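Local coordinates for protein pelota homolog (Archaeoglobus fulgidus, PDB 3OBY) that probably recognises stalled ribosomes, helps release non-functional ones and cleaves damaged messenger RNA as a metal-dependent endoribonuclease of the eukaryotic release factor 1 family, at residues 127-139 / 183-197. Residues are numbered along the deposited sequence; the frame is centred on the assembly and turned at random.
Sequences NRPEIVMLTIEEG and FDFKYLIVAGPGFAK
The carbonyl oxygen of Glu130 takes two backbone donors where the strands begin: Lys186 N lies 3.1 Å from Glu130 O, tilted 16° from the carbonyl plane, and Tyr187 N adds a weak, longer bond. From here strands 131-137 and 187-191 run parallel. Val132 uses both its N, toward Tyr187 O, and its O, toward Ile189 N; Leu134 repeats the pattern between Ile189 and Ala191, and Ile136 N closes the ladder on Ala191 O at 2.8 Å.

On the face of Val132, Leu134, Leu188 and Val190, Phe185 comes in just before its strand. Val132 CB stands 4.0 Å from the centroid of the Phe185 ring, over one face and offset toward the rim, a CH-pi contact. Phe185 reaches this place because its CG lies between the backbone N and carbonyl carbon (chi1 58°). Val132 CG2 lies against Phe185 CB and CG and meets the edge of Phe183, 3.6 Å from Phe183 CD2. With an alanine at Phe185, Val132 CB would probably lose the ring face it packs on and a gap would open there, although the Phe183 edge would remain.

On the face of Ile131, Met133, Tyr187 and Ile189, Pro129 CG approaches the Tyr187 ring in its plane, while Ile131 CD1 lies 3.4 Å from Tyr187 CB; Met133 and Ile189 run side by side. Helices 236-262 and 224-233 cover parts of this face.

At the far end Pro193 CG rests on Glu137 CB, 3.5 Å away. The pairing within this five-stranded mixed sheet thus rests on main-chain bonds and apolar packing, the Glu130 carboxylate being engaged by Arg147 of strand 140-147 instead.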
ATOM      1  N   ASN A 127      -6.367  -3.596  -1.016  1.00 47.13           N
ATOM      2  CA  ASN A 127      -7.466  -3.546  -1.974  1.00 40.69           C
ATOM      3  C   ASN A 127      -7.516  -2.199  -2.685  1.00 30.76           C
ATOM      4  O   ASN A 127      -7.391  -1.143  -2.055  1.00 19.05           O
ATOM      5  CB  ASN A 127      -8.799  -3.807  -1.270  1.00 59.60           C
ATOM      6  CG  ASN A 127      -9.999  -3.552  -2.167  1.00 75.53           C
ATOM      7  OD1 ASN A 127     -10.168  -4.193  -3.206  1.00 88.76           O
ATOM      8  ND2 ASN A 127     -10.844  -2.608  -1.764  1.00 74.60           N
ATOM      9  N   ARG A 128      -7.701  -2.256  -4.001  1.00 18.41           N
ATOM     10  CA  ARG A 128      -7.765  -1.069  -4.838  1.00 10.45           C
ATOM     11  C   ARG A 128      -9.210  -0.607  -4.944  1.00 10.35           C
ATOM     12  O   ARG A 128     -10.119  -1.410  -5.126  1.00 22.66           O
ATOM     13  CB  ARG A 128      -7.222  -1.402  -6.224  1.00 23.17           C
ATOM     14  CG  ARG A 128      -6.175  -0.451  -6.729  1.00 37.56           C
ATOM     15  CD  ARG A 128      -4.842  -1.148  -6.989  1.00 50.30           C
ATOM     16  NE  ARG A 128      -4.217  -1.663  -5.773  1.00 55.06           N
ATOM     17  CZ  ARG A 128      -2.932  -2.008  -5.684  1.00 58.74           C
ATOM     18  NH1 ARG A 128      -2.133  -1.891  -6.737  1.00 33.79           N
ATOM     19  NH2 ARG A 128      -2.443  -2.477  -4.543  1.00 60.84           N
ATOM     20  N   PRO A 129      -9.443   0.703  -4.823  1.00 12.45           N
ATOM     21  CA  PRO A 129     -10.789   1.267  -4.908  1.00 14.13           C
ATOM     22  C   PRO A 129     -11.223   1.288  -6.368  1.00 12.96           C
ATOM     23  O   PRO A 129     -10.387   1.230  -7.260  1.00 23.58           O
ATOM     24  CB  PRO A 129     -10.593   2.671  -4.353  1.00  5.75           C
ATOM     25  CG  PRO A 129      -9.261   3.027  -4.895  1.00  7.84           C
ATOM     26  CD  PRO A 129      -8.444   1.769  -4.637  1.00 12.39           C
ATOM     27  N   GLU A 130     -12.521   1.362  -6.613  1.00 16.53           N
ATOM     28  CA  GLU A 130     -13.004   1.406  -7.984  1.00 13.90           C
ATOM     29  C   GLU A 130     -12.461   2.684  -8.614  1.00 14.45           C
ATOM     30  O   GLU A 130     -12.812   3.792  -8.197  1.00 21.31           O
ATOM     31  CB  GLU A 130     -14.539   1.412  -8.017  1.00 16.01           C
ATOM     32  CG  GLU A 130     -15.133   1.355  -9.422  1.00 19.30           C
ATOM     33  CD  GLU A 130     -15.264  -0.060  -9.964  1.00 32.79           C
ATOM     34  OE1 GLU A 130     -14.287  -0.843  -9.885  1.00 39.59           O
ATOM     35  OE2 GLU A 130     -16.355  -0.384 -10.480  1.00 13.31           O
ATOM     36  N   ILE A 131     -11.606   2.519  -9.619  1.00  8.58           N
ATOM     37  CA  ILE A 131     -10.990   3.651 -10.304  1.00 13.42           C
ATOM     38  C   ILE A 131     -11.519   3.890 -11.723  1.00 20.41           C
ATOM     39  O   ILE A 131     -11.618   2.965 -12.528  1.00 17.45           O
ATOM     40  CB  ILE A 131      -9.450   3.466 -10.412  1.00  9.22           C
ATOM     41  CG1 ILE A 131      -8.837   3.202  -9.036  1.00  1.99           C
ATOM     42  CG2 ILE A 131      -8.831   4.701 -11.015  1.00  1.00           C
ATOM     43  CD1 ILE A 131      -9.164   4.261  -8.019  1.00 39.61           C
ATOM     44  N   VAL A 132     -11.844   5.140 -12.029  1.00 22.07           N
ATOM     45  CA  VAL A 132     -12.321   5.494 -13.360  1.00 25.37           C
ATOM     46  C   VAL A 132     -11.369   6.488 -14.019  1.00 26.80           C
ATOM     47  O   VAL A 132     -10.953   7.472 -13.412  1.00 30.36           O
ATOM     48  CB  VAL A 132     -13.737   6.119 -13.330  1.00 27.28           C
ATOM     49  CG1 VAL A 132     -14.073   6.706 -14.703  1.00 15.11           C
ATOM     50  CG2 VAL A 132     -14.763   5.064 -12.957  1.00 18.65           C
ATOM     51  N   MET A 133     -11.024   6.217 -15.268  1.00 26.39           N
ATOM     52  CA  MET A 133     -10.133   7.085 -16.010  1.00 24.29           C
ATOM     53  C   MET A 133     -10.911   7.803 -17.101  1.00 35.83           C
ATOM     54  O   MET A 133     -11.701   7.191 -17.821  1.00 40.67           O
ATOM     55  CB  MET A 133      -8.999   6.273 -16.623  1.00 25.70           C
ATOM     56  CG  MET A 133      -7.903   5.909 -15.647  1.00 20.52           C
ATOM     57  SD  MET A 133      -6.681   4.862 -16.423  1.00 32.71           S
ATOM     58  CE  MET A 133      -6.422   3.597 -15.137  1.00  4.87           C
ATOM     59  N   LEU A 134     -10.682   9.107 -17.214  1.00 36.77           N
ATOM     60  CA  LEU A 134     -11.356   9.932 -18.208  1.00 22.06           C
ATOM     61  C   LEU A 134     -10.380  10.780 -19.000  1.00 22.09           C
ATOM     62  O   LEU A 134      -9.717  11.659 -18.449  1.00 33.24           O
ATOM     63  CB  LEU A 134     -12.358  10.861 -17.533  1.00 18.95           C
ATOM     64  CG  LEU A 134     -12.915  11.949 -18.455  1.00 17.54           C
ATOM     65  CD1 LEU A 134     -14.010  11.351 -19.313  1.00 27.26           C
ATOM     66  CD2 LEU A 134     -13.465  13.107 -17.641  1.00 19.87           C
ATOM     67  N   THR A 135     -10.291  10.513 -20.294  1.00 26.20           N
ATOM     68  CA  THR A 135      -9.422  11.296 -21.162  1.00 26.86           C
ATOM     69  C   THR A 135     -10.359  12.272 -21.849  1.00 26.93           C
ATOM     70  O   THR A 135     -11.402  11.872 -22.365  1.00 24.84           O
ATOM     71  CB  THR A 135      -8.732  10.418 -22.207  1.00 31.29           C
ATOM     72  OG1 THR A 135      -9.704   9.583 -22.848  1.00 38.71           O
ATOM     73  CG2 THR A 135      -7.670   9.557 -21.550  1.00 23.89           C
ATOM     74  N   ILE A 136     -10.004  13.550 -21.840  1.00 32.40           N
ATOM     75  CA  ILE A 136     -10.862  14.560 -22.440  1.00 39.34           C
ATOM     76  C   ILE A 136     -10.097  15.639 -23.187  1.00 44.12           C
ATOM     77  O   ILE A 136      -8.999  16.043 -22.799  1.00 35.42           O
ATOM     78  CB  ILE A 136     -11.737  15.239 -21.363  1.00 50.43           C
ATOM     79  CG1 ILE A 136     -12.847  16.060 -22.021  1.00 62.05           C
ATOM     80  CG2 ILE A 136     -10.877  16.145 -20.492  1.00 53.18           C
ATOM     81  CD1 ILE A 136     -13.800  16.714 -21.027  1.00 55.12           C
ATOM     82  N   GLU A 137     -10.705  16.097 -24.272  1.00 47.03           N
ATOM     83  CA  GLU A 137     -10.146  17.137 -25.116  1.00 55.06           C
ATOM     84  C   GLU A 137     -11.368  17.837 -25.695  1.00 59.69           C
ATOM     85  O   GLU A 137     -12.459  17.269 -25.683  1.00 59.13           O
ATOM     86  CB  GLU A 137      -9.311  16.519 -26.237  1.00 53.97           C
ATOM     87  CG  GLU A 137     -10.132  15.858 -27.331  1.00 60.81           C
ATOM     88  CD  GLU A 137      -9.283  15.040 -28.282  1.00 60.45           C
ATOM     89  OE1 GLU A 137      -8.289  15.578 -28.813  1.00 55.11           O
ATOM     90  OE2 GLU A 137      -9.615  13.857 -28.499  1.00 55.17           O
ATOM     91  N   GLU A 138     -11.194  19.056 -26.193  1.00 67.69           N
ATOM     92  CA  GLU A 138     -12.309  19.810 -26.757  1.00 71.98           C
ATOM     93  C   GLU A 138     -13.306  18.951 -27.524  1.00 62.96           C
ATOM     94  O   GLU A 138     -12.947  18.276 -28.488  1.00 63.51           O
ATOM     95  CB  GLU A 138     -11.803  20.922 -27.681  1.00 90.06           C
ATOM     96  CG  GLU A 138     -11.363  22.196 -26.975  1.00112.56           C
ATOM     97  CD  GLU A 138     -11.253  23.376 -27.932  1.00126.99           C
ATOM     98  OE1 GLU A 138     -10.458  23.295 -28.892  1.00133.15           O
ATOM     99  OE2 GLU A 138     -11.968  24.382 -27.727  1.00130.92           O
ATOM    100  N   GLY A 139     -14.558  18.980 -27.074  1.00 58.29           N
ATOM    101  CA  GLY A 139     -15.623  18.235 -27.721  1.00 43.07           C
ATOM    102  C   GLY A 139     -15.534  16.720 -27.787  1.00 53.34           C
ATOM    103  O   GLY A 139     -16.235  16.100 -28.585  1.00 56.13           O
ATOM    104  N   PHE A 183     -22.101   6.006 -13.163  1.00 47.67           N
ATOM    105  CA  PHE A 183     -21.330   4.759 -13.228  1.00 47.97           C
ATOM    106  C   PHE A 183     -20.960   4.220 -11.841  1.00 52.18           C
ATOM    107  O   PHE A 183     -20.906   3.006 -11.634  1.00 57.19           O
ATOM    108  CB  PHE A 183     -20.058   4.934 -14.064  1.00 33.55           C
ATOM    109  CG  PHE A 183     -19.223   3.680 -14.159  1.00 41.97           C
ATOM    110  CD1 PHE A 183     -19.732   2.539 -14.770  1.00 44.83           C
ATOM    111  CD2 PHE A 183     -17.950   3.621 -13.586  1.00 44.19           C
ATOM    112  CE1 PHE A 183     -18.984   1.356 -14.811  1.00 49.77           C
ATOM    113  CE2 PHE A 183     -17.195   2.443 -13.622  1.00 34.75           C
ATOM    114  CZ  PHE A 183     -17.715   1.308 -14.233  1.00 40.48           C
ATOM    115  N   ASP A 184     -20.691   5.121 -10.902  1.00 51.38           N
ATOM    116  CA  ASP A 184     -20.357   4.742  -9.529  1.00 45.03           C
ATOM    117  C   ASP A 184     -18.928   4.228  -9.347  1.00 40.23           C
ATOM    118  O   ASP A 184     -18.602   3.090  -9.688  1.00 42.00           O
ATOM    119  CB  ASP A 184     -21.369   3.703  -9.025  1.00 50.99           C
ATOM    120  CG  ASP A 184     -21.343   3.533  -7.515  1.00 68.57           C
ATOM    121  OD1 ASP A 184     -22.303   2.945  -6.975  1.00 76.17           O
ATOM    122  OD2 ASP A 184     -20.370   3.977  -6.869  1.00 80.44           O
ATOM    123  N   PHE A 185     -18.083   5.090  -8.794  1.00 28.69           N
ATOM    124  CA  PHE A 185     -16.686   4.780  -8.531  1.00 28.99           C
ATOM    125  C   PHE A 185     -16.249   5.696  -7.394  1.00 33.81           C
ATOM    126  O   PHE A 185     -17.045   6.486  -6.892  1.00 36.18           O
ATOM    127  CB  PHE A 185     -15.846   5.089  -9.757  1.00 18.65           C
ATOM    128  CG  PHE A 185     -15.946   6.512 -10.201  1.00 23.03           C
ATOM    129  CD1 PHE A 185     -17.034   6.946 -10.939  1.00 22.11           C
ATOM    130  CD2 PHE A 185     -14.988   7.438  -9.810  1.00 28.39           C
ATOM    131  CE1 PHE A 185     -17.156   8.280 -11.300  1.00 42.46           C
ATOM    132  CE2 PHE A 185     -15.100   8.776 -10.165  1.00 30.29           C
ATOM    133  CZ  PHE A 185     -16.191   9.201 -10.901  1.00 36.95           C
ATOM    134  N   LYS A 186     -14.989   5.603  -6.982  1.00 32.63           N
ATOM    135  CA  LYS A 186     -14.525   6.476  -5.915  1.00 33.41           C
ATOM    136  C   LYS A 186     -13.450   7.453  -6.351  1.00 22.17           C
ATOM    137  O   LYS A 186     -13.449   8.594  -5.920  1.00 35.10           O
ATOM    138  CB  LYS A 186     -14.059   5.662  -4.703  1.00 31.75           C
ATOM    139  CG  LYS A 186     -13.362   4.369  -5.026  1.00 52.78           C
ATOM    140  CD  LYS A 186     -13.459   3.428  -3.830  1.00 71.17           C
ATOM    141  CE  LYS A 186     -14.774   2.661  -3.805  1.00 72.72           C
ATOM    142  NZ  LYS A 186     -14.812   1.615  -4.862  1.00 52.12           N
ATOM    143  N   TYR A 187     -12.542   7.024  -7.215  1.00 18.22           N
ATOM    144  CA  TYR A 187     -11.487   7.922  -7.671  1.00 19.34           C
ATOM    145  C   TYR A 187     -11.498   8.104  -9.174  1.00 23.06           C
ATOM    146  O   TYR A 187     -11.695   7.150  -9.933  1.00 25.33           O
ATOM    147  CB  TYR A 187     -10.104   7.425  -7.232  1.00 17.72           C
ATOM    148  CG  TYR A 187      -9.890   7.487  -5.745  1.00 25.97           C
ATOM    149  CD1 TYR A 187      -9.782   8.710  -5.087  1.00 32.09           C
ATOM    150  CD2 TYR A 187      -9.832   6.323  -4.987  1.00 27.28           C
ATOM    151  CE1 TYR A 187      -9.621   8.768  -3.703  1.00 44.52           C
ATOM    152  CE2 TYR A 187      -9.672   6.368  -3.608  1.00 37.13           C
ATOM    153  CZ  TYR A 187      -9.569   7.590  -2.973  1.00 38.35           C
ATOM    154  OH  TYR A 187      -9.428   7.628  -1.608  1.00 51.84           O
ATOM    155  N   LEU A 188     -11.276   9.345  -9.589  1.00 12.73           N
ATOM    156  CA  LEU A 188     -11.267   9.698 -10.992  1.00 23.44           C
ATOM    157  C   LEU A 188      -9.908  10.233 -11.423  1.00 26.34           C
ATOM    158  O   LEU A 188      -9.319  11.077 -10.748  1.00 24.56           O
ATOM    159  CB  LEU A 188     -12.350  10.754 -11.266  1.00 11.58           C
ATOM    160  CG  LEU A 188     -12.409  11.379 -12.668  1.00 19.40           C
ATOM    161  CD1 LEU A 188     -12.817  10.328 -13.685  1.00 24.00           C
ATOM    162  CD2 LEU A 188     -13.396  12.537 -12.679  1.00 13.02           C
ATOM    163  N   ILE A 189      -9.404   9.710 -12.534  1.00 22.49           N
ATOM    164  CA  ILE A 189      -8.151  10.188 -13.090  1.00 29.20           C
ATOM    165  C   ILE A 189      -8.620  10.945 -14.324  1.00 29.10           C
ATOM    166  O   ILE A 189      -9.295  10.382 -15.179  1.00 24.64           O
ATOM    167  CB  ILE A 189      -7.208   9.040 -13.533  1.00 32.04           C
ATOM    168  CG1 ILE A 189      -6.662   8.286 -12.320  1.00 27.63           C
ATOM    169  CG2 ILE A 189      -6.034   9.614 -14.296  1.00 32.34           C
ATOM    170  CD1 ILE A 189      -7.724   7.670 -11.455  1.00 52.72           C
ATOM    171  N   VAL A 190      -8.284  12.225 -14.401  1.00 32.53           N
ATOM    172  CA  VAL A 190      -8.679  13.062 -15.531  1.00 31.88           C
ATOM    173  C   VAL A 190      -7.444  13.478 -16.319  1.00 35.64           C
ATOM    174  O   VAL A 190      -6.624  14.255 -15.831  1.00 40.54           O
ATOM    175  CB  VAL A 190      -9.399  14.327 -15.032  1.00 29.12           C
ATOM    176  CG1 VAL A 190      -9.890  15.147 -16.198  1.00 31.31           C
ATOM    177  CG2 VAL A 190     -10.548  13.937 -14.133  1.00 33.12           C
ATOM    178  N   ALA A 191      -7.311  12.956 -17.535  1.00 38.61           N
ATOM    179  CA  ALA A 191      -6.165  13.278 -18.379  1.00 46.28           C
ATOM    180  C   ALA A 191      -6.620  13.736 -19.754  1.00 47.88           C
ATOM    181  O   ALA A 191      -7.804  13.666 -20.076  1.00 51.90           O
ATOM    182  CB  ALA A 191      -5.251  12.068 -18.511  1.00 39.47           C
ATOM    183  N   GLY A 192      -5.669  14.198 -20.563  1.00 51.50           N
ATOM    184  CA  GLY A 192      -5.988  14.668 -21.900  1.00 53.64           C
ATOM    185  C   GLY A 192      -5.107  15.820 -22.348  1.00 57.85           C
ATOM    186  O   GLY A 192      -4.347  16.377 -21.554  1.00 59.55           O
ATOM    187  N   PRO A 193      -5.181  16.200 -23.630  1.00 57.25           N
ATOM    188  CA  PRO A 193      -4.378  17.300 -24.168  1.00 57.03           C
ATOM    189  C   PRO A 193      -4.933  18.682 -23.831  1.00 61.76           C
ATOM    190  O   PRO A 193      -6.143  18.897 -23.858  1.00 65.95           O
ATOM    191  CB  PRO A 193      -4.410  17.028 -25.667  1.00 60.67           C
ATOM    192  CG  PRO A 193      -5.796  16.489 -25.858  1.00 59.22           C
ATOM    193  CD  PRO A 193      -5.921  15.515 -24.705  1.00 57.81           C
ATOM    194  N   GLY A 194      -4.031  19.600 -23.507  1.00 60.49           N
ATOM    195  CA  GLY A 194      -4.417  20.952 -23.221  1.00 64.68           C
ATOM    196  C   GLY A 194      -5.052  21.171 -21.876  1.00 70.43           C
ATOM    197  O   GLY A 194      -4.679  20.598 -20.837  1.00 75.08           O
ATOM    198  N   PHE A 195      -6.057  22.023 -21.904  1.00 72.12           N
ATOM    199  CA  PHE A 195      -6.721  22.402 -20.674  1.00 80.91           C
ATOM    200  C   PHE A 195      -8.129  21.885 -20.544  1.00 72.65           C
ATOM    201  O   PHE A 195      -8.782  22.192 -19.541  1.00 68.49           O
ATOM    202  CB  PHE A 195      -6.709  23.899 -20.552  1.00 97.33           C
ATOM    203  CG  PHE A 195      -5.343  24.491 -20.600  1.00115.86           C
ATOM    204  CD1 PHE A 195      -4.702  24.696 -21.815  1.00123.50           C
ATOM    205  CD2 PHE A 195      -4.698  24.867 -19.427  1.00123.60           C
ATOM    206  CE1 PHE A 195      -3.437  25.269 -21.861  1.00130.75           C
ATOM    207  CE2 PHE A 195      -3.434  25.440 -19.464  1.00127.45           C
ATOM    208  CZ  PHE A 195      -2.803  25.642 -20.683  1.00131.18           C
ATOM    209  N   ALA A 196      -8.609  21.155 -21.514  1.00 60.24           N
ATOM    210  CA  ALA A 196      -9.943  20.691 -21.302  1.00 59.56           C
ATOM    211  C   ALA A 196     -10.092  19.986 -19.907  1.00 59.97           C
ATOM    212  O   ALA A 196     -11.060  20.194 -19.157  1.00 59.53           O
ATOM    213  CB  ALA A 196     -10.278  19.825 -22.374  1.00 57.78           C
ATOM    214  N   LYS A 197      -9.134  19.116 -19.605  1.00 51.46           N
ATOM    215  CA  LYS A 197      -9.161  18.345 -18.377  1.00 43.07           C
ATOM    216  C   LYS A 197      -9.209  19.283 -17.189  1.00 40.53           C
ATOM    217  O   LYS A 197      -9.966  19.075 -16.241  1.00 45.63           O
ATOM    218  CB  LYS A 197      -7.929  17.437 -18.300  1.00 40.07           C
ATOM    219  CG  LYS A 197      -6.614  18.162 -18.505  1.00 50.82           C
ATOM    220  CD  LYS A 197      -5.462  17.177 -18.606  1.00 55.83           C
ATOM    221  CE  LYS A 197      -4.153  17.876 -18.948  1.00 48.64           C
ATOM    222  NZ  LYS A 197      -3.054  16.894 -19.178  1.00 35.92           N
TER